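Local coordinates for cadherin-related family member 2 (Homo sapiens, PDB 5CZR), which mediates calcium-dependent heterophilic adhesion to CDHR5 on adjacent microvilli and so controls microvillar packing, here represented by its first two extracellular cadherin repeats, at residues 41-46 against 51-56; 27-32 against 89-94; 122-127 against 156-161. One frame throughout, in Å; residues are numbered along the deposited sequence.

Interactions 1 and 2 lie in the first cadherin repeat and interaction 3 in the second. Along the chain, interaction 1 is nested inside the loop closed by interaction 2, and interaction 3 follows both. The centres of interactions 1 and 2 are about 10 Å apart, and they touch: Y41 OH makes a probable, weak hydrogen bond with A31 N at 3.2 Å. Both join the same two sheets, one holding strands 25-32 and 51-53, the other strands 40-44 and 86-96. Interaction 3, between strands 123-130 and 158-160, touches neither, its nearest atoms at least about 32 Å away. The two repeats are thus packed separately, with calcium ions at their junction. The first is the one required for binding CDHR5.

Interaction 1: 41-46 against 51-56; sequences YGMSGP and FAVTPK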
loop_
_atom_site.group_PDB
_atom_site.type_symbol
_atom_site.label_atom_id
_atom_site.label_comp_id
_atom_site.label_asym_id
_atom_site.label_seq_id
_atom_site.Cartn_x
_atom_site.Cartn_y
_atom_site.Cartn_z
ATOM N N TYR A 41 7.031 29.802 -17.288
ATOM C CA TYR A 41 7.446 28.675 -16.476
ATOM C C TYR A 41 7.530 27.409 -17.279
ATOM O O TYR A 41 6.795 27.194 -18.253
ATOM C CB TYR A 41 6.461 28.431 -15.337
ATOM C CG TYR A 41 6.337 29.560 -14.371
ATOM C CD1 TYR A 41 7.189 29.667 -13.288
ATOM C CD2 TYR A 41 5.340 30.531 -14.521
ATOM C CE1 TYR A 41 7.056 30.724 -12.374
ATOM C CE2 TYR A 41 5.208 31.586 -13.616
ATOM C CZ TYR A 41 6.066 31.672 -12.550
ATOM O OH TYR A 41 5.930 32.680 -11.642
ATOM N N GLY A 42 8.436 26.551 -16.849
ATOM C CA GLY A 42 8.726 25.308 -17.560
ATOM C C GLY A 42 9.350 24.292 -16.625
ATOM O O GLY A 42 9.628 24.604 -15.459
ATOM N N MET A 43 9.491 23.066 -17.130
ATOM C CA MET A 43 10.158 22.012 -16.422
ATOM C C MET A 43 10.925 21.185 -17.424
ATOM O O MET A 43 10.469 20.980 -18.543
ATOM C CB MET A 43 9.120 21.173 -15.689
ATOM C CG MET A 43 9.655 20.224 -14.662
ATOM S SD MET A 43 8.333 19.270 -13.857
ATOM C CE MET A 43 7.465 20.479 -12.931
ATOM N N SER A 44 12.062 20.674 -17.010
ATOM C CA SER A 44 12.892 19.849 -17.891
ATOM C C SER A 44 13.636 18.741 -17.133
ATOM O O SER A 44 13.610 18.687 -15.903
ATOM C CB SER A 44 13.952 20.707 -18.608
ATOM O OG SER A 44 14.882 21.273 -17.692
ATOM N N GLY A 45 14.291 17.890 -17.917
ATOM C CA GLY A 45 15.094 16.811 -17.402
ATOM C C GLY A 45 14.379 15.449 -17.550
ATOM O O GLY A 45 13.219 15.379 -18.021
ATOM N N PRO A 46 15.076 14.370 -17.179
ATOM C CA PRO A 46 14.594 12.999 -17.402
ATOM C C PRO A 46 13.285 12.634 -16.694
ATOM O O PRO A 46 12.615 11.716 -17.145
ATOM C CB PRO A 46 15.756 12.108 -16.891
ATOM C CG PRO A 46 16.794 13.021 -16.314
ATOM C CD PRO A 46 16.524 14.406 -16.828
ATOM N N PHE A 51 5.050 15.662 -15.411
ATOM C CA PHE A 51 4.248 16.862 -15.276
ATOM C C PHE A 51 4.078 17.610 -16.606
ATOM O O PHE A 51 4.795 17.369 -17.582
ATOM C CB PHE A 51 4.907 17.810 -14.282
ATOM C CG PHE A 51 5.084 17.241 -12.905
ATOM C CD1 PHE A 51 3.965 17.084 -12.046
ATOM C CD2 PHE A 51 6.362 16.893 -12.427
ATOM C CE1 PHE A 51 4.122 16.573 -10.769
ATOM C CE2 PHE A 51 6.500 16.324 -11.166
ATOM C CZ PHE A 51 5.388 16.169 -10.327
ATOM N N ALA A 52 3.120 18.532 -16.620
ATOM C CA ALA A 52 2.914 19.444 -17.727
ATOM C C ALA A 52 2.687 20.796 -17.127
ATOM O O ALA A 52 1.747 20.987 -16.352
ATOM C CB ALA A 52 1.725 19.036 -18.579
ATOM N N VAL A 53 3.593 21.730 -17.444
ATOM C CA VAL A 53 3.537 23.098 -16.892
ATOM C C VAL A 53 2.747 23.964 -17.885
ATOM O O VAL A 53 3.004 23.902 -19.081
ATOM C CB VAL A 53 4.967 23.676 -16.717
ATOM C CG1 VAL A 53 4.890 25.074 -16.197
ATOM C CG2 VAL A 53 5.815 22.800 -15.761
ATOM N N THR A 54 1.812 24.757 -17.381
ATOM C CA THR A 54 1.176 25.814 -18.155
ATOM C C THR A 54 2.101 27.027 -18.120
ATOM O O THR A 54 2.250 27.649 -17.081
ATOM C CB THR A 54 -0.211 26.183 -17.557
ATOM O OG1 THR A 54 -1.022 25.016 -17.540
ATOM C CG2 THR A 54 -0.922 27.255 -18.406
ATOM N N PRO A 55 2.787 27.339 -19.234
ATOM C CA PRO A 55 3.932 28.267 -19.112
ATOM C C PRO A 55 3.573 29.674 -18.669
ATOM O O PRO A 55 4.332 30.287 -17.938
ATOM C CB PRO A 55 4.529 28.292 -20.525
ATOM C CG PRO A 55 4.149 26.991 -21.104
ATOM C CD PRO A 55 2.752 26.724 -20.580
ATOM N N LYS A 56 2.395 30.158 -19.056
ATOM C CA LYS A 56 1.997 31.508 -18.698
ATOM C C LYS A 56 1.683 31.624 -17.213
ATOM O O LYS A 56 1.931 32.650 -16.637
ATOM C CB LYS A 56 0.807 31.895 -19.542
ATOM C CG LYS A 56 0.249 33.291 -19.344
ATOM C CD LYS A 56 -1.115 33.393 -20.048
ATOM C CE LYS A 56 -2.123 34.275 -19.332
ATOM N NZ LYS A 56 -1.815 35.696 -19.553
#
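One backbone hydrogen bond ties the two segments: Y41 N donates to P55 O at 2.8 Å. It is somewhat bent (146°). In return P55 CA makes a CH...O contact with Y41 O at 3.2 Å. The same P55 O lies at the edge of the Y41 ring, 3.6 Å from Y41 CD2.

The apolar contacts centre on V53, whose two methyls divide the work. V53 CG1 packs on Y41 CB at 3.8 Å, with the Y41 carbonyl beside that methyl. V53 CG2 meets M43 CB at 3.7 Å.

The third kind is a Met-aromatic contact. M43 sends CG away from its own backbone N (chi1 -167°), and with the bend at chi3 this brings sulfur and methyl onto F51 CB and CD2. The sulfur meets the ring obliquely, with M43 SD 3.4 Å from F51 CD2. An alanine at M43 has no sulfur to lay beside F51, and the loss would probably open a gap between F51 and V60.

Segments 41-44 and 51-53 run roughly antiparallel (152°) but belong to different sheets of the repeat. V60 of strand 59-62 touches both M43 and F51, while V76 and F74 of strand 73-81 pack on M43 and F51 respectively.

Interaction 2: 27-32 against 89-94; sequences FWLVAE and REMLVI
This is a buried Met-aromatic contact in the core of the first cadherin repeat, where M91 meets F27 between the two facing sheets of the beta sandwich. F27 lies on strand 25-32 and M91 on strand 86-96. The backbones stay well apart: L29 CA and M91 CA are 10.4 Å from each other, and only side chains bridge the segments.

F27 and M91 approach from opposite directions. The sulfur reaches the outer end of the ring: M91 SD is 3.7 Å from F27 CE2 and 3.8 Å from F27 CZ. It sits 4.5 Å from the ring centroid and 49° off the ring normal, an oblique approach. The methyl M91 CE also touches F27 CE2, at 3.8 Å.

M91 runs extended from its strand, with CG opposite the backbone N (chi1 -175°), before it bends at chi3. This carries the sulfur across to the ring.

L29 adds a looser contact, with its CD2 4.2 Å from M91 CE. V14 of strand 13-17 touches both F27 and M91, and V60 of strand 59-62 packs on F27 and L29.

No hydrogen bond crosses between the segments. The attraction is probably dispersion, with some sulfur-ring contribution. The oblique sulfur makes no directional bond to the ring, so close packing in the buried interior is likely to set its position.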
loop_
_atom_site.group_PDB
_atom_site.type_symbol
_atom_site.label_atom_id
_atom_site.label_comp_id
_atom_site.label_asym_id
_atom_site.label_seq_id
_atom_site.Cartn_x
_atom_site.Cartn_y
_atom_site.Cartn_z
ATOM N N PHE A 27 0.556 21.286 -8.358
ATOM C CA PHE A 27 0.982 22.460 -7.585
ATOM C C PHE A 27 1.220 23.632 -8.555
ATOM O O PHE A 27 1.075 23.476 -9.782
ATOM C CB PHE A 27 2.277 22.184 -6.790
ATOM C CG PHE A 27 3.454 21.783 -7.659
ATOM C CD1 PHE A 27 3.511 20.504 -8.215
ATOM C CD2 PHE A 27 4.454 22.668 -7.943
ATOM C CE1 PHE A 27 4.589 20.113 -9.000
ATOM C CE2 PHE A 27 5.518 22.290 -8.741
ATOM C CZ PHE A 27 5.603 21.001 -9.250
ATOM N N TRP A 28 1.519 24.789 -7.978
ATOM C CA TRP A 28 1.784 26.010 -8.709
ATOM C C TRP A 28 3.266 26.336 -8.595
ATOM O O TRP A 28 3.819 26.368 -7.478
ATOM C CB TRP A 28 0.955 27.163 -8.129
ATOM C CG TRP A 28 -0.497 27.074 -8.476
ATOM C CD1 TRP A 28 -1.448 26.366 -7.805
ATOM C CD2 TRP A 28 -1.157 27.677 -9.602
ATOM N NE1 TRP A 28 -2.672 26.510 -8.429
ATOM C CE2 TRP A 28 -2.523 27.315 -9.531
ATOM C CE3 TRP A 28 -0.734 28.525 -10.632
ATOM C CZ2 TRP A 28 -3.475 27.738 -10.483
ATOM C CZ3 TRP A 28 -1.685 28.961 -11.600
ATOM C CH2 TRP A 28 -3.035 28.562 -11.508
ATOM N N LEU A 29 3.922 26.544 -9.733
ATOM C CA LEU A 29 5.241 27.162 -9.732
ATOM C C LEU A 29 5.070 28.664 -9.569
ATOM O O LEU A 29 4.266 29.274 -10.270
ATOM C CB LEU A 29 5.999 26.860 -11.024
ATOM C CG LEU A 29 6.501 25.428 -11.197
ATOM C CD1 LEU A 29 6.940 25.184 -12.631
ATOM C CD2 LEU A 29 7.648 25.162 -10.229
ATOM N N VAL A 30 5.800 29.241 -8.613
ATOM C CA VAL A 30 5.653 30.647 -8.275
ATOM C C VAL A 30 7.034 31.276 -8.088
ATOM O O VAL A 30 7.905 30.737 -7.419
ATOM C CB VAL A 30 4.813 30.891 -6.982
ATOM C CG1 VAL A 30 4.299 32.325 -6.959
ATOM C CG2 VAL A 30 3.633 29.956 -6.840
ATOM N N ALA A 31 7.202 32.424 -8.713
ATOM C CA ALA A 31 8.417 33.195 -8.631
ATOM C C ALA A 31 8.006 34.661 -8.606
ATOM O O ALA A 31 6.843 34.978 -8.812
ATOM C CB ALA A 31 9.294 32.908 -9.833
ATOM N N GLU A 32 8.967 35.539 -8.340
ATOM C CA GLU A 32 8.754 36.987 -8.322
ATOM C C GLU A 32 9.873 37.652 -9.085
ATOM O O GLU A 32 10.968 37.078 -9.285
ATOM C CB GLU A 32 8.717 37.514 -6.896
ATOM C CG GLU A 32 10.069 37.446 -6.174
ATOM C CD GLU A 32 9.976 37.616 -4.649
ATOM O OE1 GLU A 32 8.903 37.313 -4.047
ATOM O OE2 GLU A 32 11.000 38.026 -4.035
ATOM N N ARG A 89 16.390 25.765 -11.574
ATOM C CA ARG A 89 16.776 25.205 -10.286
ATOM C C ARG A 89 16.306 23.773 -10.260
ATOM O O ARG A 89 15.479 23.364 -11.068
ATOM C CB ARG A 89 16.030 25.846 -9.131
ATOM C CG ARG A 89 16.382 27.245 -8.670
ATOM C CD ARG A 89 17.876 27.516 -8.512
ATOM N NE ARG A 89 18.143 28.964 -8.422
ATOM C CZ ARG A 89 18.816 29.698 -9.325
ATOM N NH1 ARG A 89 19.328 29.161 -10.442
ATOM N NH2 ARG A 89 18.962 31.007 -9.119
ATOM N N GLU A 90 16.744 23.057 -9.242
ATOM C CA GLU A 90 16.270 21.736 -8.993
ATOM C C GLU A 90 15.180 21.756 -7.926
ATOM O O GLU A 90 15.221 22.542 -6.989
ATOM C CB GLU A 90 17.492 20.903 -8.711
ATOM C CG GLU A 90 17.293 19.497 -8.239
ATOM C CD GLU A 90 18.632 18.792 -8.048
ATOM O OE1 GLU A 90 19.491 18.878 -8.962
ATOM O OE2 GLU A 90 18.847 18.204 -6.960
ATOM N N MET A 91 14.123 20.981 -8.172
ATOM C CA MET A 91 13.070 20.745 -7.194
ATOM C C MET A 91 13.005 19.258 -6.828
ATOM O O MET A 91 12.994 18.387 -7.705
ATOM C CB MET A 91 11.716 21.193 -7.755
ATOM C CG MET A 91 10.562 21.106 -6.770
ATOM S SD MET A 91 8.933 21.452 -7.477
ATOM C CE MET A 91 8.647 23.046 -6.730
ATOM N N LEU A 92 12.881 18.980 -5.535
ATOM C CA LEU A 92 12.674 17.602 -5.054
ATOM C C LEU A 92 11.175 17.284 -4.975
ATOM O O LEU A 92 10.416 17.999 -4.321
ATOM C CB LEU A 92 13.296 17.408 -3.671
ATOM C CG LEU A 92 13.153 16.008 -3.049
ATOM C CD1 LEU A 92 13.896 14.944 -3.862
ATOM C CD2 LEU A 92 13.652 15.998 -1.596
ATOM N N VAL A 93 10.747 16.248 -5.682
ATOM C CA VAL A 93 9.363 15.787 -5.572
ATOM C C VAL A 93 9.317 14.660 -4.532
ATOM O O VAL A 93 10.045 13.686 -4.660
ATOM C CB VAL A 93 8.812 15.293 -6.902
ATOM C CG1 VAL A 93 7.375 14.826 -6.726
ATOM C CG2 VAL A 93 8.857 16.406 -7.940
ATOM N N ILE A 94 8.515 14.850 -3.490
ATOM C CA ILE A 94 8.374 13.844 -2.407
ATOM C C ILE A 94 7.006 13.226 -2.543
ATOM O O ILE A 94 5.989 13.930 -2.425
ATOM C CB ILE A 94 8.496 14.499 -1.031
ATOM C CG1 ILE A 94 9.899 15.044 -0.867
ATOM C CG2 ILE A 94 8.171 13.506 0.100
ATOM C CD1 ILE A 94 10.028 16.106 0.189
#

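Interaction 3: 122-127 against 156-161; sequences SVVFSV and HLFRIL
The contact belongs to the hydrophobic core of the second cadherin repeat, where V124 and V127 of strand 123-130 meet F158 and I160 of strand 158-160. The touching is done by side chains alone, in two separate pairs.

The closer pair is V127 with I160. V127 CG2 meets I160 CD1 at 3.8 Å, and the two side chains cross at about a right angle. The I160 chain is extended (chi1 -171°, chi2 160°), which carries its terminal methyl across to the valine.

The second pair is looser. V124 CG2 approaches the F158 ring obliquely, 4.3 Å from F158 CE1. The CA atoms of V124 and F158 are 9.0 Å apart, so the ring and the methyl have to span the distance.

Strands 123-130 and 158-160 lie in one antiparallel sheet but are not neighbours. Strand 165-168 runs between them, and the contacts reach past it. V124 and F125 both face I166 of that strand, a classic beta bulge. The psi of V124 is -31°, far from extended, and this kink lets the two successive residues face the one residue opposite. I166 also packs on the side chains of V124 and I160.

Strands of the facing sheet close over the group. Y142 of strand 140-148 touches both V127 and I160, and I144 touches F158 and I160. Y181 of strand 180-189 meets the F158 ring edge-to-face.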
loop_
_atom_site.group_PDB
_atom_site.type_symbol
_atom_site.label_atom_id
_atom_site.label_comp_id
_atom_site.label_asym_id
_atom_site.label_seq_id
_atom_site.Cartn_x
_atom_site.Cartn_y
_atom_site.Cartn_z
ATOM N N SER A 122 -1.540 -26.715 20.517
ATOM C CA SER A 122 -0.531 -27.012 19.496
ATOM C C SER A 122 -0.596 -26.063 18.287
ATOM O O SER A 122 -1.688 -25.753 17.820
ATOM C CB SER A 122 -0.640 -28.437 18.978
ATOM O OG SER A 122 -0.495 -29.360 20.018
ATOM N N VAL A 123 0.576 -25.657 17.768
ATOM C CA VAL A 123 0.639 -25.024 16.463
ATOM C C VAL A 123 0.355 -26.053 15.369
ATOM O O VAL A 123 1.004 -27.084 15.308
ATOM C CB VAL A 123 2.008 -24.352 16.212
ATOM C CG1 VAL A 123 2.107 -23.806 14.782
ATOM C CG2 VAL A 123 2.207 -23.197 17.185
ATOM N N VAL A 124 -0.605 -25.760 14.490
ATOM C CA VAL A 124 -0.994 -26.717 13.444
ATOM C C VAL A 124 -0.492 -26.314 12.061
ATOM O O VAL A 124 -0.287 -27.152 11.208
ATOM C CB VAL A 124 -2.478 -27.082 13.429
ATOM C CG1 VAL A 124 -2.920 -27.669 14.765
ATOM C CG2 VAL A 124 -3.395 -25.977 13.022
ATOM N N PHE A 125 -0.381 -25.010 11.815
ATOM C CA PHE A 125 0.042 -24.493 10.530
ATOM C C PHE A 125 0.486 -23.068 10.739
ATOM O O PHE A 125 0.089 -22.424 11.710
ATOM C CB PHE A 125 -1.132 -24.534 9.500
ATOM C CG PHE A 125 -0.682 -24.625 8.081
ATOM C CD1 PHE A 125 -0.171 -25.806 7.585
ATOM C CD2 PHE A 125 -0.747 -23.514 7.235
ATOM C CE1 PHE A 125 0.235 -25.905 6.259
ATOM C CE2 PHE A 125 -0.329 -23.606 5.920
ATOM C CZ PHE A 125 0.155 -24.805 5.428
ATOM N N SER A 126 1.200 -22.551 9.760
ATOM C CA SER A 126 1.650 -21.200 9.778
ATOM C C SER A 126 1.459 -20.534 8.400
ATOM O O SER A 126 1.828 -21.098 7.392
ATOM C CB SER A 126 3.132 -21.226 10.158
ATOM O OG SER A 126 3.652 -19.962 9.899
ATOM N N VAL A 127 0.863 -19.347 8.382
ATOM C CA VAL A 127 0.719 -18.577 7.170
ATOM C C VAL A 127 1.416 -17.240 7.306
ATOM O O VAL A 127 1.676 -16.777 8.408
ATOM C CB VAL A 127 -0.762 -18.346 6.766
ATOM C CG1 VAL A 127 -1.422 -19.668 6.437
ATOM C CG2 VAL A 127 -1.515 -17.567 7.832
ATOM N N HIS A 156 -14.847 -22.425 17.292
ATOM C CA HIS A 156 -13.910 -22.158 18.385
ATOM C C HIS A 156 -12.726 -23.133 18.389
ATOM O O HIS A 156 -11.974 -23.177 19.341
ATOM C CB HIS A 156 -14.661 -22.249 19.742
ATOM C CG HIS A 156 -15.823 -21.307 19.853
ATOM N ND1 HIS A 156 -15.720 -19.959 19.557
ATOM C CD2 HIS A 156 -17.113 -21.517 20.212
ATOM C CE1 HIS A 156 -16.895 -19.381 19.739
ATOM N NE2 HIS A 156 -17.757 -20.303 20.135
ATOM N N LEU A 157 -12.599 -23.931 17.342
ATOM C CA LEU A 157 -11.661 -25.031 17.307
ATOM C C LEU A 157 -10.233 -24.589 16.937
ATOM O O LEU A 157 -9.256 -25.202 17.356
ATOM C CB LEU A 157 -12.136 -26.076 16.314
ATOM C CG LEU A 157 -11.721 -27.507 16.529
ATOM C CD1 LEU A 157 -11.923 -27.938 17.984
ATOM C CD2 LEU A 157 -12.555 -28.381 15.607
ATOM N N PHE A 158 -10.129 -23.516 16.162
ATOM C CA PHE A 158 -8.854 -23.005 15.727
ATOM C C PHE A 158 -8.792 -21.523 16.005
ATOM O O PHE A 158 -9.808 -20.855 16.043
ATOM C CB PHE A 158 -8.644 -23.273 14.245
ATOM C CG PHE A 158 -8.675 -24.726 13.887
ATOM C CD1 PHE A 158 -7.543 -25.493 14.041
ATOM C CD2 PHE A 158 -9.835 -25.316 13.434
ATOM C CE1 PHE A 158 -7.543 -26.832 13.737
ATOM C CE2 PHE A 158 -9.856 -26.651 13.075
ATOM C CZ PHE A 158 -8.710 -27.422 13.262
ATOM N N ARG A 159 -7.587 -21.035 16.261
ATOM C CA ARG A 159 -7.382 -19.635 16.449
ATOM C C ARG A 159 -6.163 -19.276 15.644
ATOM O O ARG A 159 -5.226 -20.073 15.517
ATOM C CB ARG A 159 -7.363 -19.331 17.952
ATOM C CG ARG A 159 -6.776 -18.008 18.357
ATOM C CD ARG A 159 -6.244 -17.982 19.784
ATOM N NE ARG A 159 -5.975 -16.601 20.272
ATOM C CZ ARG A 159 -5.418 -16.294 21.442
ATOM N NH1 ARG A 159 -5.232 -15.024 21.772
ATOM N NH2 ARG A 159 -5.057 -17.242 22.286
ATOM N N ILE A 160 -6.176 -18.101 15.030
ATOM C CA ILE A 160 -4.960 -17.619 14.339
ATOM C C ILE A 160 -4.338 -16.478 15.123
ATOM O O ILE A 160 -5.045 -15.578 15.530
ATOM C CB ILE A 160 -5.250 -17.230 12.875
ATOM C CG1 ILE A 160 -3.962 -16.965 12.133
ATOM C CG2 ILE A 160 -6.206 -16.035 12.768
ATOM C CD1 ILE A 160 -4.089 -17.057 10.627
ATOM N N LEU A 161 -3.032 -16.535 15.351
ATOM C CA LEU A 161 -2.327 -15.532 16.153
ATOM C C LEU A 161 -1.742 -14.427 15.251
ATOM O O LEU A 161 -1.750 -14.577 14.048
ATOM C CB LEU A 161 -1.191 -16.189 16.963
ATOM C CG LEU A 161 -1.565 -17.402 17.810
ATOM C CD1 LEU A 161 -0.363 -17.898 18.595
ATOM C CD2 LEU A 161 -2.695 -17.062 18.764
#